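PDB 6LCH: Sel1 repeat family protein from Pseudomonas aeruginosa, which probably serves as an immunity protein that protects the bacterium against PldB, a toxic effector of its type VI secretion system. Local coordinates for residues Q23-A26 / W27-A31; R45-G48 / L49-A53; D80-K83 / A84-Y88. One frame throughout, in Å; residues are numbered along the deposited sequence.

In the fold
All three interactions are local contacts within single helices of an all-helical chain, and they follow the sequence in order. Interaction 1 lies on helix 22-34, interaction 2 on helix 43-55 and interaction 3 on helix 81-93. The first two helices are consecutive and touch, with A24 O 3.4 Å from A53 CB; the centres of interactions 1 and 2 are about 8 Å apart. Interaction 3 lies about 15 Å from interaction 2 and about 20 Å from interaction 1, centre to centre. Residues 47-58 and 59-96 match Sel1 repeats, so the three contacts sample the N-terminal part of a stacked helical repeat protein.

Interaction 1 (Q23-A26 / W27-A31); sequences QADA and WYREA
D25 OD2 is gripped by two nitrogens of one guanidinium, one turn further along helix 22-34. R29 NE binds OD2 at 2.6 Å in a nearly straight salt bridge (N-H...O 176°), and R29 NH2 adds a weak bond to OD2 at 3.3 Å. The oxygen lies in the guanidinium plane at its edge, yet NE comes from above the carboxylate plane, and the two flat groups are turned 46° against each other. R29 reaches back because its chain bends at chi3 (-80°), folding NE over the preceding turn. The second oxygen, D25 OD1, is hydrogen-bonded to H58 NE2 in the loop before helix 59-70. That histidine also stacks on the ring of Y28.

On another side of the helix, the extended side chain of Q23 passes obliquely over the indole of W27. Q23 CG sits over the face of the six-membered ring, 3.9 Å from its centroid, as a CH-pi contact. The amide runs on past the rim of the ring, CD 3.4 Å from W27 CH2, its plane tilted from the indole plane. Q23 O stands over one face of the indole too, and it accepts a weak backbone bond from W27 N at 3.4 Å. A24 CB approaches W27 CE3 at 4.3 Å, and K52 of helix 43-55 makes a cation-pi contact with the indole.

D25 and R29 form an i, i+4 salt bridge on the helix surface, while K52 and H58 tie helix 22-34 to the next helix and the loop after it. The short, straight salt bridge, with a histidine on the other carboxylate oxygen, would favour the ionised form of D25, while the electron-rich indole is met by C-H groups and a lysine charge.

Interaction 2 (R45-G48 / L49-A53); sequences RIVG and LYSKA
V47 O takes two hydrogen bonds from S51, one turn on in helix 43-55. The backbone S51 N is 2.8 Å from V47 O, and the hydroxyl S51 OG is 2.7 Å from the same oxygen. The two donors arrive from opposite faces of the carbonyl plane, OG from 38° above it. The hydroxyl is placed there by chi1 of -50°, which sets OG beside its own backbone N and turns it back along the helix. V47 CG1 lies 3.7 Å from S51 OG, so the hydroxyl is flanked by a methyl as well.

Next to this pair, I46 and Y50 run side by side and point the same way. I46 CG2 rests 3.8 Å from Y50 CE2, and the start of the tyrosine ring passes close to I46 O, Y50 CG being 3.6 Å away. Further round, L49 CD1 meets the aliphatic part of R45, 3.9 Å from R45 CG, while the side chain of K52 curls back over G48, where K52 CE comes within 3.2 Å of G48 O. L49 N to R45 O and K52 N to G48 O are ordinary i, i+4 helical bonds.

Outside partners help position these groups. Y50 OH is hydrogen-bonded to N64 ND2 of helix 59-70, which holds the tyrosine's end; L65 of that helix touches Y50 and S51, and its Y69 packs on V47. On the adjoining face, helix 22-34 brings A31 against L49 and Y50, and E30 reaches R45 NE in a long, weak ion pair. The S51 OG to V47 O bond is the familiar i, i-4 hydroxyl-carbonyl bond of helices. Helix 43-55 packs against both its predecessor and its successor, which fits the helical stacking of Sel1 (TPR-like) repeats.

Interaction 3 (D80-K83 / A84-Y88); sequences DTQK and ALDLY
The side chains of Q82 and D86 cross obliquely one turn apart on helix 81-93, amide and carboxylate planes 42° apart. The chain of Q82 leaves the helix with CG anti to its N, then folds at chi2 (65°), which brings NE2 round to the next turn. There Q82 NE2 lies 2.4 Å from D86 OD2, a hydrogen bond whose length is too short to be taken at face value and whose N-H...O angle of 135° is bent. D86 turns its carboxylate back over Q82 O, with D86 CG 3.1 Å from that oxygen, so acceptors crowd together there while the backbone D86 N bonds Q82 O.

The other branch of the amide meets L85. Q82 and L85 lie at about a right angle, with Q82 OE1 4.0 Å from L85 CD1. L85 also folds over the first turn of the helix, where its CG presses to 3.1 Å from T81 O, the carbonyl that accepts L85 N.

Across the first turn the aspartate D80 acts as N-cap. D80 OD2 takes K83 N at 2.5 Å on its anti side, while D80 O receives A84 N at 3.0 Å. K83 NZ bends back toward D80 OD1, but at 4.0 Å this is a long salt bridge. D80 is tied by its backbone to Y69 of helix 59-70, and the inner side of the helix, with A84 and Y88, packs on M106 of helix 97-107.

The cap supplies an acceptor to a first-turn N-H that helical bonding does not use, and the carboxylate of D80 would be stabilised by the positive end of the helix dipole. Q82 and D86 form an i, i+4 polar pair of doubtful length that would place an amide N-H against the aspartate charge.

Interaction 1 (Q23-A26 / W27-A31)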
loop_
_atom_site.group_PDB
_atom_site.type_symbol
_atom_site.label_atom_id
_atom_site.label_comp_id
_atom_site.label_asym_id
_atom_site.label_seq_id
_atom_site.Cartn_x
_atom_site.Cartn_y
_atom_site.Cartn_z
ATOM N N GLN A 23 -14.424 -12.994 17.229
ATOM C CA GLN A 23 -13.822 -14.329 17.247
ATOM C C GLN A 23 -12.907 -14.555 16.050
ATOM O O GLN A 23 -11.819 -15.129 16.188
ATOM C CB GLN A 23 -14.904 -15.414 17.272
ATOM C CG GLN A 23 -14.319 -16.823 17.083
ATOM C CD GLN A 23 -15.363 -17.939 16.982
ATOM O OE1 GLN A 23 -16.344 -17.843 16.251
ATOM N NE2 GLN A 23 -15.168 -18.994 17.775
ATOM N N ALA A 24 -13.344 -14.131 14.862
ATOM C CA ALA A 24 -12.557 -14.376 13.659
ATOM C C ALA A 24 -11.315 -13.497 13.621
ATOM O O ALA A 24 -10.242 -13.951 13.210
ATOM C CB ALA A 24 -13.419 -14.152 12.416
ATOM N N ASP A 25 -11.436 -12.240 14.057
ATOM C CA ASP A 25 -10.293 -11.335 14.028
ATOM C C ASP A 25 -9.184 -11.803 14.960
ATOM O O ASP A 25 -8.005 -11.529 14.709
ATOM C CB ASP A 25 -10.734 -9.919 14.396
ATOM C CG ASP A 25 -9.659 -8.884 14.121
ATOM O OD1 ASP A 25 -9.369 -8.623 12.935
ATOM O OD2 ASP A 25 -9.113 -8.324 15.091
ATOM N N ALA A 26 -9.539 -12.504 16.037
ATOM C CA ALA A 26 -8.527 -13.072 16.920
ATOM C C ALA A 26 -7.759 -14.188 16.223
ATOM O O ALA A 26 -6.532 -14.272 16.344
ATOM C CB ALA A 26 -9.181 -13.580 18.206
ATOM N N TRP A 27 -8.463 -15.055 15.491
ATOM C CA TRP A 27 -7.778 -16.059 14.683
ATOM C C TRP A 27 -6.858 -15.401 13.669
ATOM O O TRP A 27 -5.721 -15.843 13.463
ATOM C CB TRP A 27 -8.788 -16.932 13.943
ATOM C CG TRP A 27 -9.599 -17.817 14.796
ATOM C CD1 TRP A 27 -9.238 -18.378 15.985
ATOM C CD2 TRP A 27 -10.925 -18.265 14.522
ATOM N NE1 TRP A 27 -10.268 -19.146 16.474
ATOM C CE2 TRP A 27 -11.316 -19.090 15.592
ATOM C CE3 TRP A 27 -11.826 -18.042 13.476
ATOM C CZ2 TRP A 27 -12.562 -19.698 15.644
ATOM C CZ3 TRP A 27 -13.061 -18.644 13.529
ATOM C CH2 TRP A 27 -13.420 -19.461 14.606
ATOM N N TYR A 28 -7.347 -14.347 13.020
ATOM C CA TYR A 28 -6.598 -13.689 11.958
ATOM C C TYR A 28 -5.324 -13.054 12.496
ATOM O O TYR A 28 -4.247 -13.201 11.903
ATOM C CB TYR A 28 -7.483 -12.640 11.290
ATOM C CG TYR A 28 -6.719 -11.570 10.557
ATOM C CD1 TYR A 28 -6.524 -10.315 11.123
ATOM C CD2 TYR A 28 -6.197 -11.809 9.296
ATOM C CE1 TYR A 28 -5.833 -9.335 10.453
ATOM C CE2 TYR A 28 -5.494 -10.835 8.621
ATOM C CZ TYR A 28 -5.317 -9.601 9.205
ATOM O OH TYR A 28 -4.625 -8.626 8.530
ATOM N N ARG A 29 -5.429 -12.337 13.616
ATOM C CA ARG A 29 -4.268 -11.653 14.176
ATOM C C ARG A 29 -3.236 -12.633 14.731
ATOM O O ARG A 29 -2.034 -12.338 14.708
ATOM C CB ARG A 29 -4.712 -10.668 15.257
ATOM C CG ARG A 29 -5.261 -9.365 14.708
ATOM C CD ARG A 29 -5.625 -8.391 15.821
ATOM N NE ARG A 29 -6.917 -8.704 16.429
ATOM C CZ ARG A 29 -7.069 -9.193 17.655
ATOM N NH1 ARG A 29 -6.007 -9.428 18.417
ATOM N NH2 ARG A 29 -8.282 -9.447 18.123
ATOM N N GLU A 30 -3.669 -13.793 15.235
ATOM C CA GLU A 30 -2.700 -14.811 15.634
ATOM C C GLU A 30 -1.987 -15.389 14.419
ATOM O O GLU A 30 -0.764 -15.586 14.440
ATOM C CB GLU A 30 -3.375 -15.933 16.428
ATOM C CG GLU A 30 -2.464 -17.147 16.636
ATOM C CD GLU A 30 -3.050 -18.207 17.557
ATOM O OE1 GLU A 30 -4.083 -17.944 18.206
ATOM O OE2 GLU A 30 -2.465 -19.309 17.634
ATOM N N ALA A 31 -2.738 -15.670 13.350
ATOM C CA ALA A 31 -2.119 -16.184 12.134
ATOM C C ALA A 31 -1.159 -15.166 11.539
ATOM O O ALA A 31 -0.052 -15.521 11.114
ATOM C CB ALA A 31 -3.194 -16.568 11.118
#

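Interaction 2 (R45-G48 / L49-A53)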
loop_
_atom_site.group_PDB
_atom_site.type_symbol
_atom_site.label_atom_id
_atom_site.label_comp_id
_atom_site.label_asym_id
_atom_site.label_seq_id
_atom_site.Cartn_x
_atom_site.Cartn_y
_atom_site.Cartn_z
ATOM N N ARG A 45 -0.838 -24.585 10.804
ATOM C CA ARG A 45 -1.605 -23.820 11.780
ATOM C C ARG A 45 -2.000 -22.454 11.231
ATOM O O ARG A 45 -3.137 -22.007 11.428
ATOM C CB ARG A 45 -0.812 -23.665 13.073
ATOM C CG ARG A 45 -1.475 -22.746 14.082
ATOM C CD ARG A 45 -0.724 -22.741 15.399
ATOM N NE ARG A 45 -1.567 -22.304 16.511
ATOM C CZ ARG A 45 -2.529 -23.039 17.060
ATOM N NH1 ARG A 45 -2.776 -24.264 16.612
ATOM N NH2 ARG A 45 -3.243 -22.552 18.066
ATOM N N ILE A 46 -1.073 -21.771 10.553
ATOM C CA ILE A 46 -1.380 -20.461 9.983
ATOM C C ILE A 46 -2.564 -20.567 9.032
ATOM O O ILE A 46 -3.501 -19.763 9.087
ATOM C CB ILE A 46 -0.140 -19.877 9.282
ATOM C CG1 ILE A 46 0.950 -19.557 10.304
ATOM C CG2 ILE A 46 -0.499 -18.630 8.494
ATOM C CD1 ILE A 46 2.290 -19.271 9.675
ATOM N N VAL A 47 -2.543 -21.573 8.153
ATOM C CA VAL A 47 -3.644 -21.781 7.216
ATOM C C VAL A 47 -4.934 -22.077 7.969
ATOM O O VAL A 47 -6.005 -21.567 7.619
ATOM C CB VAL A 47 -3.297 -22.907 6.223
ATOM C CG1 VAL A 47 -4.528 -23.319 5.424
ATOM C CG2 VAL A 47 -2.167 -22.480 5.291
ATOM N N GLY A 48 -4.850 -22.895 9.020
ATOM C CA GLY A 48 -6.041 -23.216 9.792
ATOM C C GLY A 48 -6.717 -21.981 10.355
ATOM O O GLY A 48 -7.913 -21.767 10.154
ATOM N N LEU A 49 -5.948 -21.139 11.049
ATOM C CA LEU A 49 -6.502 -19.917 11.623
ATOM C C LEU A 49 -7.072 -19.007 10.543
ATOM O O LEU A 49 -8.222 -18.559 10.637
ATOM C CB LEU A 49 -5.427 -19.184 12.421
ATOM C CG LEU A 49 -4.918 -19.912 13.661
ATOM C CD1 LEU A 49 -3.520 -19.438 14.004
ATOM C CD2 LEU A 49 -5.869 -19.688 14.824
ATOM N N TYR A 50 -6.272 -18.720 9.511
ATOM C CA TYR A 50 -6.727 -17.874 8.412
ATOM C C TYR A 50 -8.034 -18.387 7.821
ATOM O O TYR A 50 -8.984 -17.620 7.627
ATOM C CB TYR A 50 -5.651 -17.805 7.327
ATOM C CG TYR A 50 -4.647 -16.687 7.493
ATOM C CD1 TYR A 50 -4.932 -15.574 8.275
ATOM C CD2 TYR A 50 -3.416 -16.740 6.850
ATOM C CE1 TYR A 50 -4.014 -14.550 8.421
ATOM C CE2 TYR A 50 -2.494 -15.725 6.987
ATOM C CZ TYR A 50 -2.796 -14.631 7.770
ATOM O OH TYR A 50 -1.870 -13.621 7.908
ATOM N N SER A 51 -8.092 -19.687 7.514
ATOM C CA SER A 51 -9.290 -20.243 6.896
ATOM C C SER A 51 -10.480 -20.174 7.843
ATOM O O SER A 51 -11.587 -19.800 7.435
ATOM C CB SER A 51 -9.036 -21.683 6.453
ATOM O OG SER A 51 -7.842 -21.773 5.695
ATOM N N LYS A 52 -10.265 -20.532 9.113
ATOM C CA LYS A 52 -11.319 -20.414 10.115
ATOM C C LYS A 52 -11.879 -18.998 10.158
ATOM O O LYS A 52 -13.098 -18.800 10.212
ATOM C CB LYS A 52 -10.780 -20.812 11.491
ATOM C CG LYS A 52 -10.758 -22.309 11.764
ATOM C CD LYS A 52 -10.177 -22.610 13.148
ATOM C CE LYS A 52 -8.650 -22.596 13.139
ATOM N NZ LYS A 52 -8.048 -22.694 14.504
ATOM N N ALA A 53 -10.998 -17.996 10.124
ATOM C CA ALA A 53 -11.465 -16.618 10.096
ATOM C C ALA A 53 -12.186 -16.312 8.788
ATOM O O ALA A 53 -13.199 -15.604 8.783
ATOM C CB ALA A 53 -10.290 -15.666 10.308
#

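Interaction 3 (D80-K83 / A84-Y88)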
loop_
_atom_site.group_PDB
_atom_site.type_symbol
_atom_site.label_atom_id
_atom_site.label_comp_id
_atom_site.label_asym_id
_atom_site.label_seq_id
_atom_site.Cartn_x
_atom_site.Cartn_y
_atom_site.Cartn_z
ATOM N N ASP A 80 -2.420 -22.528 -5.039
ATOM C CA ASP A 80 -3.764 -22.976 -5.408
ATOM C C ASP A 80 -4.521 -21.770 -5.957
ATOM O O ASP A 80 -5.220 -21.074 -5.215
ATOM C CB ASP A 80 -4.489 -23.612 -4.231
ATOM C CG ASP A 80 -5.718 -24.386 -4.662
ATOM O OD1 ASP A 80 -5.738 -25.620 -4.492
ATOM O OD2 ASP A 80 -6.660 -23.760 -5.188
ATOM N N THR A 81 -4.379 -21.541 -7.268
ATOM C CA THR A 81 -5.039 -20.413 -7.916
ATOM C C THR A 81 -6.540 -20.417 -7.664
ATOM O O THR A 81 -7.147 -19.357 -7.477
ATOM C CB THR A 81 -4.762 -20.437 -9.420
ATOM O OG1 THR A 81 -5.430 -21.559 -10.008
ATOM C CG2 THR A 81 -3.273 -20.549 -9.690
ATOM N N GLN A 82 -7.161 -21.600 -7.654
ATOM C CA GLN A 82 -8.604 -21.656 -7.443
ATOM C C GLN A 82 -8.966 -21.301 -6.008
ATOM O O GLN A 82 -9.966 -20.614 -5.768
ATOM C CB GLN A 82 -9.145 -23.038 -7.807
ATOM C CG GLN A 82 -10.663 -23.149 -7.685
ATOM C CD GLN A 82 -11.398 -22.253 -8.667
ATOM O OE1 GLN A 82 -11.135 -22.283 -9.869
ATOM N NE2 GLN A 82 -12.326 -21.448 -8.158
ATOM N N LYS A 83 -8.172 -21.763 -5.037
ATOM C CA LYS A 83 -8.421 -21.381 -3.651
ATOM C C LYS A 83 -8.336 -19.871 -3.476
ATOM O O LYS A 83 -9.106 -19.282 -2.707
ATOM C CB LYS A 83 -7.437 -22.084 -2.725
ATOM C CG LYS A 83 -7.963 -23.383 -2.166
ATOM C CD LYS A 83 -7.090 -23.869 -1.033
ATOM C CE LYS A 83 -6.889 -25.362 -1.115
ATOM N NZ LYS A 83 -5.571 -25.773 -0.547
ATOM N N ALA A 84 -7.417 -19.224 -4.196
ATOM C CA ALA A 84 -7.327 -17.771 -4.138
ATOM C C ALA A 84 -8.539 -17.117 -4.789
ATOM O O ALA A 84 -9.100 -16.162 -4.241
ATOM C CB ALA A 84 -6.038 -17.295 -4.803
ATOM N N LEU A 85 -8.957 -17.623 -5.957
ATOM C CA LEU A 85 -10.122 -17.067 -6.640
ATOM C C LEU A 85 -11.370 -17.179 -5.779
ATOM O O LEU A 85 -12.154 -16.228 -5.681
ATOM C CB LEU A 85 -10.350 -17.779 -7.976
ATOM C CG LEU A 85 -9.289 -17.693 -9.074
ATOM C CD1 LEU A 85 -9.678 -18.580 -10.251
ATOM C CD2 LEU A 85 -9.105 -16.264 -9.530
ATOM N N ASP A 86 -11.576 -18.340 -5.153
ATOM C CA ASP A 86 -12.764 -18.535 -4.326
ATOM C C ASP A 86 -12.758 -17.601 -3.127
ATOM O O ASP A 86 -13.811 -17.098 -2.721
ATOM C CB ASP A 86 -12.859 -19.993 -3.881
ATOM C CG ASP A 86 -12.934 -20.953 -5.051
ATOM O OD1 ASP A 86 -12.732 -22.168 -4.838
ATOM O OD2 ASP A 86 -13.188 -20.489 -6.187
ATOM N N LEU A 87 -11.581 -17.352 -2.548
ATOM C CA LEU A 87 -11.488 -16.376 -1.470
ATOM C C LEU A 87 -11.762 -14.967 -1.978
ATOM O O LEU A 87 -12.408 -14.170 -1.289
ATOM C CB LEU A 87 -10.111 -16.449 -0.813
ATOM C CG LEU A 87 -9.915 -17.581 0.197
ATOM C CD1 LEU A 87 -8.432 -17.881 0.382
ATOM C CD2 LEU A 87 -10.563 -17.243 1.535
ATOM N N TYR A 88 -11.273 -14.641 -3.180
ATOM C CA TYR A 88 -11.545 -13.333 -3.765
ATOM C C TYR A 88 -13.033 -13.149 -4.065
ATOM O O TYR A 88 -13.562 -12.043 -3.911
ATOM C CB TYR A 88 -10.695 -13.139 -5.028
ATOM C CG TYR A 88 -9.197 -13.057 -4.755
ATOM C CD1 TYR A 88 -8.729 -12.627 -3.537
ATOM C CD2 TYR A 88 -8.261 -13.412 -5.708
ATOM C CE1 TYR A 88 -7.376 -12.531 -3.258
ATOM C CE2 TYR A 88 -6.899 -13.331 -5.430
ATOM C CZ TYR A 88 -6.467 -12.887 -4.209
ATOM O OH TYR A 88 -5.121 -12.803 -3.937
#